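Local coordinates for protein 3-keto-5-aminohexanoate cleavage enzyme (Ralstonia eutropha, PDB 3C6C) that probably catalyses the metal-dependent cleavage of a beta-keto acid such as 3-keto-5-aminohexanoate, using a TIM-barrel scaffold, at residues 136-141 with 175-181; 146-150 with 162-166; 170-174 with 198-204. All coordinates share one frame; numbering follows the deposited sequence.

Interaction 1 of 3, residues 136-141 with 175-181. With EDO (1,2-ethanediol), chain E.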
ATOM      1  N   LEU A 136      -6.968  16.238 -36.105  1.00 17.71           N
ATOM      2  CA  LEU A 136      -5.597  15.797 -35.877  1.00 18.99           C
ATOM      3  C   LEU A 136      -4.834  15.772 -37.210  1.00 19.36           C
ATOM      4  O   LEU A 136      -3.674  16.141 -37.289  1.00 20.60           O
ATOM      5  CB  LEU A 136      -5.553  14.422 -35.208  1.00 19.51           C
ATOM      6  CG  LEU A 136      -6.151  14.295 -33.808  1.00 20.15           C
ATOM      7  CD1 LEU A 136      -5.833  12.872 -33.300  1.00 16.63           C
ATOM      8  CD2 LEU A 136      -5.595  15.394 -32.894  1.00 19.70           C
ATOM      9  N   GLU A 137      -5.557  15.360 -38.240  1.00 19.85           N
ATOM     10  CA  GLU A 137      -5.025  15.288 -39.607  1.00 19.53           C
ATOM     11  C   GLU A 137      -4.640  16.690 -40.048  1.00 21.82           C
ATOM     12  O   GLU A 137      -3.613  16.897 -40.673  1.00 20.76           O
ATOM     13  CB  GLU A 137      -6.050  14.687 -40.549  1.00 21.13           C
ATOM     14  CG  GLU A 137      -6.360  13.231 -40.268  1.00 23.75           C
ATOM     15  CD  GLU A 137      -7.494  12.665 -41.124  1.00 28.90           C
ATOM     16  OE1 GLU A 137      -8.244  13.437 -41.732  1.00 31.04           O
ATOM     17  OE2 GLU A 137      -7.635  11.435 -41.154  1.00 30.69           O
ATOM     18  N   ASP A 138      -5.464  17.656 -39.675  1.00 21.01           N
ATOM     19  CA  ASP A 138      -5.295  19.041 -40.148  1.00 20.10           C
ATOM     20  C   ASP A 138      -4.188  19.748 -39.366  1.00 21.84           C
ATOM     21  O   ASP A 138      -3.440  20.564 -39.914  1.00 19.24           O
ATOM     22  CB  ASP A 138      -6.570  19.885 -39.955  1.00 22.45           C
ATOM     23  CG  ASP A 138      -7.746  19.478 -40.850  1.00 31.38           C
ATOM     24  OD1 ASP A 138      -7.595  18.690 -41.835  1.00 30.74           O
ATOM     25  OD2 ASP A 138      -8.857  19.984 -40.548  1.00 41.24           O
ATOM     26  N   CYS A 139      -4.112  19.457 -38.066  1.00 16.55           N
ATOM     27  CA  CYS A 139      -3.271  20.236 -37.153  1.00 17.85           C
ATOM     28  C   CYS A 139      -1.927  19.597 -36.832  1.00 18.93           C
ATOM     29  O   CYS A 139      -0.974  20.292 -36.504  1.00 19.65           O
ATOM     30  CB  CYS A 139      -4.003  20.504 -35.837  1.00 18.50           C
ATOM     31  SG  CYS A 139      -5.482  21.534 -35.970  1.00 20.58           S
ATOM     32  N   LEU A 140      -1.886  18.269 -36.896  1.00 18.46           N
ATOM     33  CA  LEU A 140      -0.669  17.499 -36.626  1.00 18.69           C
ATOM     34  C   LEU A 140       0.071  17.940 -35.348  1.00 19.74           C
ATOM     35  O   LEU A 140       1.249  18.282 -35.384  1.00 18.50           O
ATOM     36  CB  LEU A 140       0.268  17.547 -37.834  1.00 18.97           C
ATOM     37  CG  LEU A 140      -0.269  16.830 -39.088  1.00 20.79           C
ATOM     38  CD1 LEU A 140       0.693  17.003 -40.251  1.00 24.93           C
ATOM     39  CD2 LEU A 140      -0.541  15.335 -38.788  1.00 20.89           C
ATOM     40  N   PRO A 141      -0.617  17.910 -34.185  1.00 16.30           N
ATOM     41  CA  PRO A 141       0.043  18.189 -32.921  1.00 17.84           C
ATOM     42  C   PRO A 141       1.010  17.072 -32.567  1.00 17.88           C
ATOM     43  O   PRO A 141       0.947  15.986 -33.138  1.00 18.06           O
ATOM     44  CB  PRO A 141      -1.112  18.173 -31.919  1.00 12.99           C
ATOM     45  CG  PRO A 141      -2.066  17.214 -32.502  1.00 14.87           C
ATOM     46  CD  PRO A 141      -2.006  17.440 -33.985  1.00 17.86           C
ATOM     47  N   ARG A 175      -4.325   5.119 -36.148  1.00 19.56           N
ATOM     48  CA  ARG A 175      -4.353   6.383 -36.881  1.00 21.85           C
ATOM     49  C   ARG A 175      -3.295   7.347 -36.349  1.00 22.81           C
ATOM     50  O   ARG A 175      -2.610   8.038 -37.119  1.00 19.48           O
ATOM     51  CB  ARG A 175      -5.741   7.046 -36.884  1.00 23.27           C
ATOM     52  CG  ARG A 175      -6.697   6.404 -37.853  1.00 32.16           C
ATOM     53  CD  ARG A 175      -6.152   6.503 -39.305  1.00 28.07           C
ATOM     54  NE  ARG A 175      -6.278   7.850 -39.880  1.00 29.36           N
ATOM     55  CZ  ARG A 175      -5.353   8.434 -40.625  1.00 26.04           C
ATOM     56  NH1 ARG A 175      -4.206   7.825 -40.887  1.00 32.05           N
ATOM     57  NH2 ARG A 175      -5.577   9.635 -41.115  1.00 29.62           N
ATOM     58  N   PHE A 176      -3.147   7.373 -35.030  1.00 21.01           N
ATOM     59  CA  PHE A 176      -2.170   8.270 -34.403  1.00 20.36           C
ATOM     60  C   PHE A 176      -0.775   7.865 -34.862  1.00 20.57           C
ATOM     61  O   PHE A 176       0.068   8.713 -35.156  1.00 19.98           O
ATOM     62  CB  PHE A 176      -2.197   8.200 -32.858  1.00 19.89           C
ATOM     63  CG  PHE A 176      -3.370   8.929 -32.187  1.00 17.75           C
ATOM     64  CD1 PHE A 176      -4.639   9.005 -32.744  1.00 20.28           C
ATOM     65  CD2 PHE A 176      -3.180   9.479 -30.931  1.00 22.37           C
ATOM     66  CE1 PHE A 176      -5.683   9.663 -32.076  1.00 20.92           C
ATOM     67  CE2 PHE A 176      -4.211  10.116 -30.267  1.00 19.17           C
ATOM     68  CZ  PHE A 176      -5.465  10.192 -30.822  1.00 20.17           C
ATOM     69  N   GLN A 177      -0.542   6.558 -34.928  1.00 20.50           N
ATOM     70  CA  GLN A 177       0.784   6.055 -35.338  1.00 21.49           C
ATOM     71  C   GLN A 177       1.107   6.520 -36.736  1.00 21.09           C
ATOM     72  O   GLN A 177       2.186   7.031 -37.021  1.00 21.80           O
ATOM     73  CB  GLN A 177       0.851   4.535 -35.349  1.00 24.32           C
ATOM     74  CG  GLN A 177       0.999   3.925 -33.988  1.00 24.94           C
ATOM     75  CD  GLN A 177       1.049   2.415 -34.074  1.00 26.36           C
ATOM     76  OE1 GLN A 177       0.097   1.780 -34.530  1.00 27.12           O
ATOM     77  NE2 GLN A 177       2.161   1.831 -33.641  1.00 20.79           N
ATOM     78  N   GLU A 178       0.116   6.349 -37.594  1.00 22.63           N
ATOM     79  CA  GLU A 178       0.203   6.748 -39.018  1.00 21.20           C
ATOM     80  C   GLU A 178       0.484   8.241 -39.198  1.00 22.31           C
ATOM     81  O   GLU A 178       1.254   8.648 -40.067  1.00 20.25           O
ATOM     82  CB  GLU A 178      -1.087   6.369 -39.771  1.00 22.41           C
ATOM     83  CG  GLU A 178      -1.206   4.870 -39.988  1.00 21.76           C
ATOM     84  CD  GLU A 178      -2.572   4.390 -40.439  1.00 28.89           C
ATOM     85  OE1 GLU A 178      -3.538   5.166 -40.447  1.00 25.78           O
ATOM     86  OE2 GLU A 178      -2.673   3.194 -40.790  1.00 34.08           O
ATOM     87  N   LEU A 179      -0.143   9.037 -38.352  1.00 19.35           N
ATOM     88  CA  LEU A 179      -0.065  10.509 -38.412  1.00 21.93           C
ATOM     89  C   LEU A 179       1.160  11.045 -37.680  1.00 20.99           C
ATOM     90  O   LEU A 179       1.492  12.232 -37.759  1.00 21.02           O
ATOM     91  CB  LEU A 179      -1.316  11.157 -37.785  1.00 21.01           C
ATOM     92  CG  LEU A 179      -2.618  11.045 -38.606  1.00 21.64           C
ATOM     93  CD1 LEU A 179      -3.808  11.458 -37.736  1.00 21.42           C
ATOM     94  CD2 LEU A 179      -2.546  11.850 -39.918  1.00 19.90           C
ATOM     95  N   GLY A 180       1.800  10.167 -36.930  1.00 22.31           N
ATOM     96  CA  GLY A 180       3.001  10.536 -36.151  1.00 21.03           C
ATOM     97  C   GLY A 180       2.720  11.315 -34.877  1.00 21.45           C
ATOM     98  O   GLY A 180       3.558  12.060 -34.379  1.00 22.94           O
ATOM     99  N   ILE A 181       1.528  11.099 -34.350  1.00 21.21           N
ATOM    100  CA  ILE A 181       1.056  11.758 -33.133  1.00 18.80           C
ATOM    101  C   ILE A 181       1.119  10.767 -31.968  1.00 17.92           C
ATOM    102  O   ILE A 181       0.666   9.621 -32.079  1.00 18.95           O
ATOM    103  CB  ILE A 181      -0.401  12.281 -33.321  1.00 18.49           C
ATOM    104  CG1 ILE A 181      -0.505  13.253 -34.512  1.00 18.67           C
ATOM    105  CG2 ILE A 181      -0.950  12.888 -32.048  1.00 20.43           C
ATOM    106  CD1 ILE A 181      -1.952  13.591 -34.897  1.00 18.33           C
TER
HETATM  107  C1  EDO E 301       3.719  15.569 -34.894  1.00 37.36           C
HETATM  108  O1  EDO E 301       4.359  16.720 -35.448  1.00 48.79           O
HETATM  109  C2  EDO E 301       2.663  15.023 -35.840  1.00 43.67           C
HETATM  110  O2  EDO E 301       3.265  14.652 -37.084  1.00 44.93           O
HETATM  111  O   HOH W   1      -8.984   8.445 -40.743  1.00 46.39           O

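Interaction 2 of 3, residues 146-150 with 162-166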
ATOM      1  N   LEU A 146      -6.363  10.544 -25.636  1.00 20.18           N
ATOM      2  CA  LEU A 146      -7.207   9.397 -25.923  1.00 20.74           C
ATOM      3  C   LEU A 146      -7.665   8.762 -24.615  1.00 22.32           C
ATOM      4  O   LEU A 146      -6.850   8.243 -23.841  1.00 20.20           O
ATOM      5  CB  LEU A 146      -6.419   8.371 -26.730  1.00 22.33           C
ATOM      6  CG  LEU A 146      -7.230   7.252 -27.414  1.00 25.81           C
ATOM      7  CD1 LEU A 146      -8.266   7.802 -28.356  1.00 26.98           C
ATOM      8  CD2 LEU A 146      -6.297   6.317 -28.138  1.00 26.57           C
ATOM      9  N   ASP A 147      -8.970   8.831 -24.401  1.00 20.98           N
ATOM     10  CA  ASP A 147      -9.599   8.322 -23.186  1.00 21.57           C
ATOM     11  C   ASP A 147      -9.863   6.842 -23.415  1.00 21.42           C
ATOM     12  O   ASP A 147     -10.779   6.470 -24.140  1.00 20.75           O
ATOM     13  CB  ASP A 147     -10.931   9.025 -22.869  1.00 23.88           C
ATOM     14  CG  ASP A 147     -10.758  10.471 -22.411  1.00 28.18           C
ATOM     15  OD1 ASP A 147      -9.626  10.938 -22.283  1.00 33.74           O
ATOM     16  OD2 ASP A 147     -11.780  11.148 -22.215  1.00 35.66           O
ATOM     17  N   ILE A 148      -9.026   6.000 -22.823  1.00 20.97           N
ATOM     18  CA  ILE A 148      -9.045   4.558 -23.176  1.00 20.88           C
ATOM     19  C   ILE A 148      -9.964   3.765 -22.281  1.00 21.23           C
ATOM     20  O   ILE A 148      -9.560   2.815 -21.625  1.00 25.13           O
ATOM     21  CB  ILE A 148      -7.640   3.916 -23.264  1.00 19.41           C
ATOM     22  CG1 ILE A 148      -6.817   4.097 -21.989  1.00 19.97           C
ATOM     23  CG2 ILE A 148      -6.941   4.440 -24.536  1.00 20.93           C
ATOM     24  CD1 ILE A 148      -5.621   3.143 -21.976  1.00 20.91           C
ATOM     25  N   THR A 149     -11.210   4.202 -22.281  1.00 19.67           N
ATOM     26  CA  THR A 149     -12.218   3.762 -21.317  1.00 22.18           C
ATOM     27  C   THR A 149     -13.636   3.868 -21.839  1.00 22.16           C
ATOM     28  O   THR A 149     -13.941   4.698 -22.671  1.00 20.73           O
ATOM     29  CB  THR A 149     -12.151   4.635 -20.031  1.00 26.37           C
ATOM     30  OG1 THR A 149     -12.807   3.962 -18.946  1.00 36.61           O
ATOM     31  CG2 THR A 149     -12.794   5.995 -20.243  1.00 27.56           C
ATOM     32  N   THR A 150     -14.475   2.990 -21.309  1.00 21.56           N
ATOM     33  CA  THR A 150     -15.944   3.070 -21.436  1.00 21.03           C
ATOM     34  C   THR A 150     -16.499   3.005 -20.040  1.00 22.41           C
ATOM     35  O   THR A 150     -16.104   2.160 -19.221  1.00 21.48           O
ATOM     36  CB  THR A 150     -16.544   1.887 -22.272  1.00 22.81           C
ATOM     37  OG1 THR A 150     -16.265   2.068 -23.662  1.00 24.00           O
ATOM     38  CG2 THR A 150     -18.060   1.747 -22.064  1.00 19.96           C
ATOM     39  N   TYR A 162     -19.565   7.289 -21.455  1.00 25.17           N
ATOM     40  CA  TYR A 162     -18.412   7.432 -22.367  0.50 25.65           C
ATOM     41  C   TYR A 162     -18.253   6.119 -23.067  1.00 24.48           C
ATOM     42  O   TYR A 162     -17.993   5.105 -22.425  1.00 24.20           O
ATOM     43  CB  TYR A 162     -17.062   7.685 -21.653  0.50 27.83           C
ATOM     44  CG  TYR A 162     -16.585   9.116 -21.572  0.50 29.58           C
ATOM     45  CD1 TYR A 162     -17.005  10.068 -22.483  0.50 36.32           C
ATOM     46  CD2 TYR A 162     -15.673   9.494 -20.597  0.50 36.59           C
ATOM     47  CE1 TYR A 162     -16.561  11.376 -22.403  0.50 40.84           C
ATOM     48  CE2 TYR A 162     -15.218  10.799 -20.502  0.50 41.33           C
ATOM     49  CZ  TYR A 162     -15.671  11.735 -21.409  0.50 39.59           C
ATOM     50  OH  TYR A 162     -15.238  13.029 -21.331  0.50 34.55           O
ATOM     51  N   LEU A 163     -18.404   6.148 -24.378  1.00 24.96           N
ATOM     52  CA  LEU A 163     -18.357   4.933 -25.211  1.00 24.75           C
ATOM     53  C   LEU A 163     -17.184   4.914 -26.172  1.00 25.75           C
ATOM     54  O   LEU A 163     -17.201   5.515 -27.267  1.00 26.88           O
ATOM     55  CB  LEU A 163     -19.681   4.741 -25.974  1.00 25.09           C
ATOM     56  CG  LEU A 163     -19.793   3.439 -26.766  1.00 26.56           C
ATOM     57  CD1 LEU A 163     -19.939   2.266 -25.816  1.00 24.51           C
ATOM     58  CD2 LEU A 163     -20.961   3.514 -27.768  1.00 22.65           C
ATOM     59  N   ASN A 164     -16.149   4.245 -25.696  1.00 23.49           N
ATOM     60  CA  ASN A 164     -14.937   3.999 -26.468  0.50 23.25           C
ATOM     61  C   ASN A 164     -14.600   2.513 -26.482  1.00 23.93           C
ATOM     62  O   ASN A 164     -13.891   2.007 -25.606  1.00 22.13           O
ATOM     63  CB  ASN A 164     -13.775   4.805 -25.885  0.50 22.09           C
ATOM     64  CG  ASN A 164     -13.991   6.298 -26.005  0.50 24.70           C
ATOM     65  OD1 ASN A 164     -13.909   6.871 -27.092  0.50 22.43           O
ATOM     66  ND2 ASN A 164     -14.266   6.931 -24.889  0.50 16.51           N
ATOM     67  N   THR A 165     -15.124   1.830 -27.494  1.00 23.13           N
ATOM     68  CA  THR A 165     -14.954   0.383 -27.636  1.00 23.53           C
ATOM     69  C   THR A 165     -13.489   0.099 -27.876  1.00 24.42           C
ATOM     70  O   THR A 165     -12.768   0.930 -28.406  1.00 22.94           O
ATOM     71  CB  THR A 165     -15.792  -0.192 -28.806  1.00 25.16           C
ATOM     72  OG1 THR A 165     -15.347   0.411 -30.025  1.00 25.71           O
ATOM     73  CG2 THR A 165     -17.290   0.105 -28.626  1.00 22.66           C
ATOM     74  N   THR A 166     -13.042  -1.068 -27.454  1.00 23.93           N
ATOM     75  CA  THR A 166     -11.633  -1.429 -27.624  1.00 24.25           C
ATOM     76  C   THR A 166     -11.307  -1.468 -29.127  1.00 23.90           C
ATOM     77  O   THR A 166     -10.174  -1.228 -29.567  1.00 20.86           O
ATOM     78  CB  THR A 166     -11.288  -2.761 -26.911  1.00 25.50           C
ATOM     79  OG1 THR A 166     -12.174  -3.795 -27.362  1.00 23.40           O
ATOM     80  CG2 THR A 166     -11.392  -2.599 -25.359  1.00 24.08           C
TER
HETATM   81  O   HOH W   2     -13.022  13.378 -22.922  1.00 47.18           O

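Interaction 3 of 3, residues 170-174 with 198-204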
ATOM      1  N   ARG A 170      -8.412   0.762 -30.702  1.00 22.40           N
ATOM      2  CA  ARG A 170      -7.343   0.161 -31.497  1.00 23.13           C
ATOM      3  C   ARG A 170      -7.170   0.924 -32.816  1.00 23.36           C
ATOM      4  O   ARG A 170      -6.054   1.178 -33.268  1.00 25.19           O
ATOM      5  CB  ARG A 170      -7.601  -1.331 -31.772  1.00 22.59           C
ATOM      6  CG  ARG A 170      -7.343  -2.180 -30.581  1.00 21.25           C
ATOM      7  CD  ARG A 170      -7.821  -3.585 -30.814  1.00 25.89           C
ATOM      8  NE  ARG A 170      -7.286  -4.485 -29.799  1.00 24.90           N
ATOM      9  CZ  ARG A 170      -8.027  -5.112 -28.890  1.00 24.44           C
ATOM     10  NH1 ARG A 170      -9.353  -4.983 -28.898  1.00 28.18           N
ATOM     11  NH2 ARG A 170      -7.435  -5.887 -28.000  1.00 23.55           N
ATOM     12  N   ALA A 171      -8.294   1.279 -33.425  1.00 23.10           N
ATOM     13  CA  ALA A 171      -8.272   1.974 -34.727  1.00 22.40           C
ATOM     14  C   ALA A 171      -7.682   3.381 -34.585  1.00 21.15           C
ATOM     15  O   ALA A 171      -6.880   3.833 -35.434  1.00 21.71           O
ATOM     16  CB  ALA A 171      -9.659   2.021 -35.345  1.00 20.33           C
HETATM   17  N   MSE A 172      -8.042   4.035 -33.485  1.00 20.75           N
HETATM   18  CA  MSE A 172      -7.559   5.391 -33.142  0.50 21.09           C
HETATM   19  C   MSE A 172      -6.058   5.381 -32.942  1.00 20.78           C
HETATM   20  O   MSE A 172      -5.323   6.218 -33.458  1.00 20.22           O
HETATM   21  CB  MSE A 172      -8.184   5.892 -31.832  0.50 22.08           C
HETATM   22  CG  MSE A 172      -9.686   6.188 -31.886  0.50 23.01           C
HETATM   23 SE   MSE A 172     -10.122   7.664 -33.068  0.38 25.59          SE
HETATM   24  CE  MSE A 172      -9.650   9.140 -31.914  0.50 24.89           C
ATOM     25  N   ALA A 173      -5.625   4.409 -32.158  1.00 19.33           N
ATOM     26  CA  ALA A 173      -4.207   4.251 -31.830  1.00 19.88           C
ATOM     27  C   ALA A 173      -3.422   4.114 -33.126  1.00 21.28           C
ATOM     28  O   ALA A 173      -2.379   4.747 -33.322  1.00 20.21           O
ATOM     29  CB  ALA A 173      -3.965   3.026 -30.912  1.00 18.49           C
ATOM     30  N   ARG A 174      -3.950   3.275 -34.010  1.00 21.39           N
ATOM     31  CA  ARG A 174      -3.320   3.051 -35.331  1.00 22.54           C
ATOM     32  C   ARG A 174      -3.249   4.335 -36.171  1.00 21.23           C
ATOM     33  O   ARG A 174      -2.209   4.630 -36.788  1.00 21.14           O
ATOM     34  CB  ARG A 174      -3.995   1.914 -36.110  1.00 22.11           C
ATOM     35  CG  ARG A 174      -3.166   1.504 -37.313  1.00 31.98           C
ATOM     36  CD  ARG A 174      -3.738   0.288 -38.045  1.00 45.04           C
ATOM     37  NE  ARG A 174      -3.802  -0.939 -37.235  1.00 53.14           N
ATOM     38  CZ  ARG A 174      -2.841  -1.861 -37.184  1.00 58.02           C
ATOM     39  NH1 ARG A 174      -1.717  -1.698 -37.878  1.00 62.61           N
ATOM     40  NH2 ARG A 174      -2.992  -2.945 -36.431  1.00 60.68           N
ATOM     41  N   GLN A 198      -2.207  -3.480 -23.159  1.00 18.71           N
ATOM     42  CA  GLN A 198      -2.595  -4.384 -24.280  1.00 20.09           C
ATOM     43  C   GLN A 198      -2.322  -3.719 -25.628  1.00 21.52           C
ATOM     44  O   GLN A 198      -1.848  -4.350 -26.569  1.00 22.43           O
ATOM     45  CB  GLN A 198      -4.070  -4.783 -24.212  1.00 20.28           C
ATOM     46  CG  GLN A 198      -4.479  -5.718 -25.338  1.00 24.66           C
ATOM     47  CD  GLN A 198      -3.854  -7.090 -25.223  1.00 24.77           C
ATOM     48  OE1 GLN A 198      -3.517  -7.538 -24.134  1.00 24.09           O
ATOM     49  NE2 GLN A 198      -3.719  -7.784 -26.359  1.00 25.83           N
ATOM     50  N   LEU A 199      -2.631  -2.433 -25.704  1.00 20.04           N
ATOM     51  CA  LEU A 199      -2.343  -1.644 -26.911  1.00 20.81           C
ATOM     52  C   LEU A 199      -0.846  -1.700 -27.224  1.00 19.30           C
ATOM     53  O   LEU A 199      -0.433  -1.844 -28.377  1.00 22.63           O
ATOM     54  CB  LEU A 199      -2.811  -0.185 -26.749  1.00 21.24           C
ATOM     55  CG  LEU A 199      -4.322   0.028 -26.759  1.00 16.93           C
ATOM     56  CD1 LEU A 199      -4.720   1.478 -26.389  1.00 20.72           C
ATOM     57  CD2 LEU A 199      -4.881  -0.340 -28.128  1.00 17.32           C
ATOM     58  N   ILE A 200      -0.046  -1.658 -26.170  1.00 19.23           N
ATOM     59  CA  ILE A 200       1.415  -1.606 -26.299  1.00 19.82           C
ATOM     60  C   ILE A 200       1.849  -2.968 -26.827  1.00 21.25           C
ATOM     61  O   ILE A 200       2.648  -3.086 -27.759  1.00 20.65           O
ATOM     62  CB  ILE A 200       2.138  -1.338 -24.943  1.00 19.54           C
ATOM     63  CG1 ILE A 200       1.930   0.115 -24.497  1.00 20.78           C
ATOM     64  CG2 ILE A 200       3.625  -1.617 -25.070  1.00 19.97           C
ATOM     65  CD1 ILE A 200       2.312   0.423 -23.026  1.00 18.63           C
ATOM     66  N   GLU A 201       1.263  -3.982 -26.216  1.00 21.89           N
ATOM     67  CA  GLU A 201       1.494  -5.399 -26.592  1.00 26.16           C
ATOM     68  C   GLU A 201       1.308  -5.636 -28.074  1.00 25.01           C
ATOM     69  O   GLU A 201       2.077  -6.346 -28.739  1.00 26.43           O
ATOM     70  CB  GLU A 201       0.476  -6.289 -25.887  1.00 26.74           C
ATOM     71  CG  GLU A 201       1.068  -7.215 -24.893  1.00 41.37           C
ATOM     72  CD  GLU A 201       1.710  -8.410 -25.564  1.00 49.61           C
ATOM     73  OE1 GLU A 201       0.967  -9.266 -26.108  1.00 61.84           O
ATOM     74  OE2 GLU A 201       2.958  -8.489 -25.544  1.00 62.66           O
ATOM     75  N   GLU A 202       0.224  -5.065 -28.544  1.00 23.29           N
ATOM     76  CA  GLU A 202      -0.280  -5.257 -29.912  1.00 23.18           C
ATOM     77  C   GLU A 202       0.427  -4.415 -30.972  1.00 22.30           C
ATOM     78  O   GLU A 202       0.055  -4.398 -32.146  1.00 24.38           O
ATOM     79  CB  GLU A 202      -1.783  -4.988 -29.949  1.00 21.07           C
ATOM     80  CG  GLU A 202      -2.553  -6.013 -29.160  1.00 20.70           C
ATOM     81  CD  GLU A 202      -4.043  -5.785 -29.212  1.00 20.86           C
ATOM     82  OE1 GLU A 202      -4.474  -4.877 -29.966  1.00 23.80           O
ATOM     83  OE2 GLU A 202      -4.790  -6.496 -28.497  1.00 25.46           O
ATOM     84  N   GLY A 203       1.450  -3.713 -30.537  1.00 21.26           N
ATOM     85  CA  GLY A 203       2.246  -2.888 -31.436  1.00 21.89           C
ATOM     86  C   GLY A 203       1.554  -1.619 -31.879  1.00 21.53           C
ATOM     87  O   GLY A 203       1.825  -1.107 -32.946  1.00 22.79           O
ATOM     88  N   LEU A 204       0.673  -1.093 -31.037  1.00 21.68           N
ATOM     89  CA  LEU A 204      -0.158   0.051 -31.419  1.00 20.19           C
ATOM     90  C   LEU A 204       0.267   1.347 -30.745  1.00 22.07           C
ATOM     91  O   LEU A 204      -0.318   2.399 -30.979  1.00 20.06           O
ATOM     92  CB  LEU A 204      -1.632  -0.240 -31.140  1.00 20.91           C
ATOM     93  CG  LEU A 204      -2.334  -1.223 -32.074  1.00 21.47           C
ATOM     94  CD1 LEU A 204      -3.713  -1.552 -31.558  1.00 20.16           C
ATOM     95  CD2 LEU A 204      -2.414  -0.634 -33.464  1.00 22.86           C
TER
HETATM   96  O   HOH W   3      -0.683   5.059 -31.059  1.00 22.32           O
HETATM   97  O   HOH W   4      -0.428  -3.566 -34.512  1.00 39.05           O

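Interaction 1 of 3, residues 136-141 with 175-181
Leu136 presses into the end of helix 166-179 with two parts of its side chain. Its CD1 methyl comes obliquely to the ring of Phe176, 3.4 Å from CE1, a close apolar approach, while its CB rests 3.7 Å from Ile181 CD1. Ile181 follows Gly180, whose positive phi ends the helix in a Schellman motif and swings the chain back toward helix 134-139. There Ile181 CG1 packs 3.4 Å from Pro141 O. Ala144 of strand 143-147 touches Leu136, Phe176 and Ile181, so this side is closely packed and buried.

Farther out the fit is slacker. Leu179 CD1 lies 4.0 Å from Glu137 CG, and the Leu140 and Leu179 side chains cross at about a right angle, CD2 to CD2 4.2 Å. On this outer side Arg175, bent at chi2 (-61°) and again at chi3, brings NH2 to Glu137 OE2 at 2.7 Å. OE2 lies in the guanidinium plane, while the carboxylate is turned 65° from it; OE2 is met on its anti side, 28° out of the carboxylate plane, in a single-nitrogen bridge. Arg175 NH1 donates to Glu178 OE1 at 2.8 Å, and a water accepts from Arg175 NE. An ethanediol, probably from the crystallisation liquor, hydrogen-bonds to Leu179 O. The chemistry implies an apolar seam holding the two helix ends together, edged by one arginine shared between two acids.

Interaction 2 of 3, residues 146-150 with 162-166
Where barrel strand 143-147 gives way to the loop that follows it, Thr149 and Thr150 meet Asn164 on the chain leading into helix 166-179. Asn164, in the conformer described here, sends ND2 to Thr149 O at 3.2 Å; the carbonyl lies in its amide plane and is approached almost head-on, with a C=O...N angle of 171°. Its OD1 bonds Arg132, so both ends of the amide are held. One residue on, Thr150 OG1 accepts from Asn164 N at 3.0 Å. A chi1 of -74° sets the hydroxyl beside its own backbone N, where it meets Asn164 N, and it also bonds Asn152 of the second subunit. Thr150 CA lies 3.1 Å from Tyr162 O, a CA-H...O contact. At the other end Asp147 and Tyr162, in the tyrosine conformer described, one of two, are linked through a water, 2.6 Å from Asp147 OD2 and 2.8 Å from Tyr162 OH; the side chain of Asp147 lies about 7 Å from the bound nickel. Ile148, between these two polar ends, centres an inverse gamma turn; it packs with Asn164 on Leu169 of helix 166-179, while Leu163 lies on Leu110 of strand 108-113.

Interaction 3 of 3, residues 170-174 with 198-204
Glu202 OE2 is gripped by two donors, Arg170 NH2 at 2.8 Å and Gln198 NE2 at 2.7 Å. The arginine takes the syn lone pair of OE2, the side facing the other carboxylate oxygen, whereas the glutamine arrives on the anti side, 18° out of the carboxylate plane. Glu202 OE1 in turn receives Arg170 NE at 2.8 Å, again on its syn lone pair and almost straight, 173° at the hydrogen. The result is a side-on, two-point salt bridge, one nitrogen to each oxygen, with guanidinium and carboxylate nearly coplanar. Gln198, in the last turn of helix 190-201 and four residues before Glu202, adds a third bond, so the carboxylate is held against rotation by Arg170 and Gln198 together. The remaining nitrogen of Arg170, NH1, forms a salt bridge to Glu159 of the second subunit, and Gln198 packs on Trp219 of that subunit.

Beneath the charges the aliphatic part of Arg170 also packs. Extended from CG to NE, it lays its CG 3.8 Å from Leu204 CD1 and 3.9 Å from Leu199 CD2. Ala173 points toward the other segment and sets its CB 4.0 Å from Leu204 CB. Arg174 takes the other methyl of Leu204: CD2 lies over one face of its guanidinium, toward the rim, 3.8 Å from Arg174 NH2. Leu204 is placed there by the Schellman motif at Gly203. A water donates to both Ala173 O and Leu204 O, tying the backbones together. In chemical terms, a leucine packed against the aliphatic part of one arginine and the flat face of another joins the two helices, while the charges of Arg170 and Glu202 probably balance each other and Arg170, through NH1, carries the network on to Glu159 of the second subunit.

In the fold
Helix 166-179 is common to two of these contacts: interaction 1 fastens its C-terminal end to helix 134-139, and interaction 3 fastens its middle to helix 190-201, its barrel neighbour. Both are partly buried, apolar inside with salt bridges outside, and both use a glycine-ended helix to turn an aliphatic residue back into the contact; Gln177 NE2 and Gly203 O join them. Interaction 2 is the most buried, with five of its seven touching residues in the interior, and differs in kind: backbone carbonyls, hydroxyls and an amide replace charge pairs, with Asp147 near the metal. It packs on interaction 3 through Leu146 and Ile148. Interactions 2 and 3 face the second subunit, which interaction 1 does not touch.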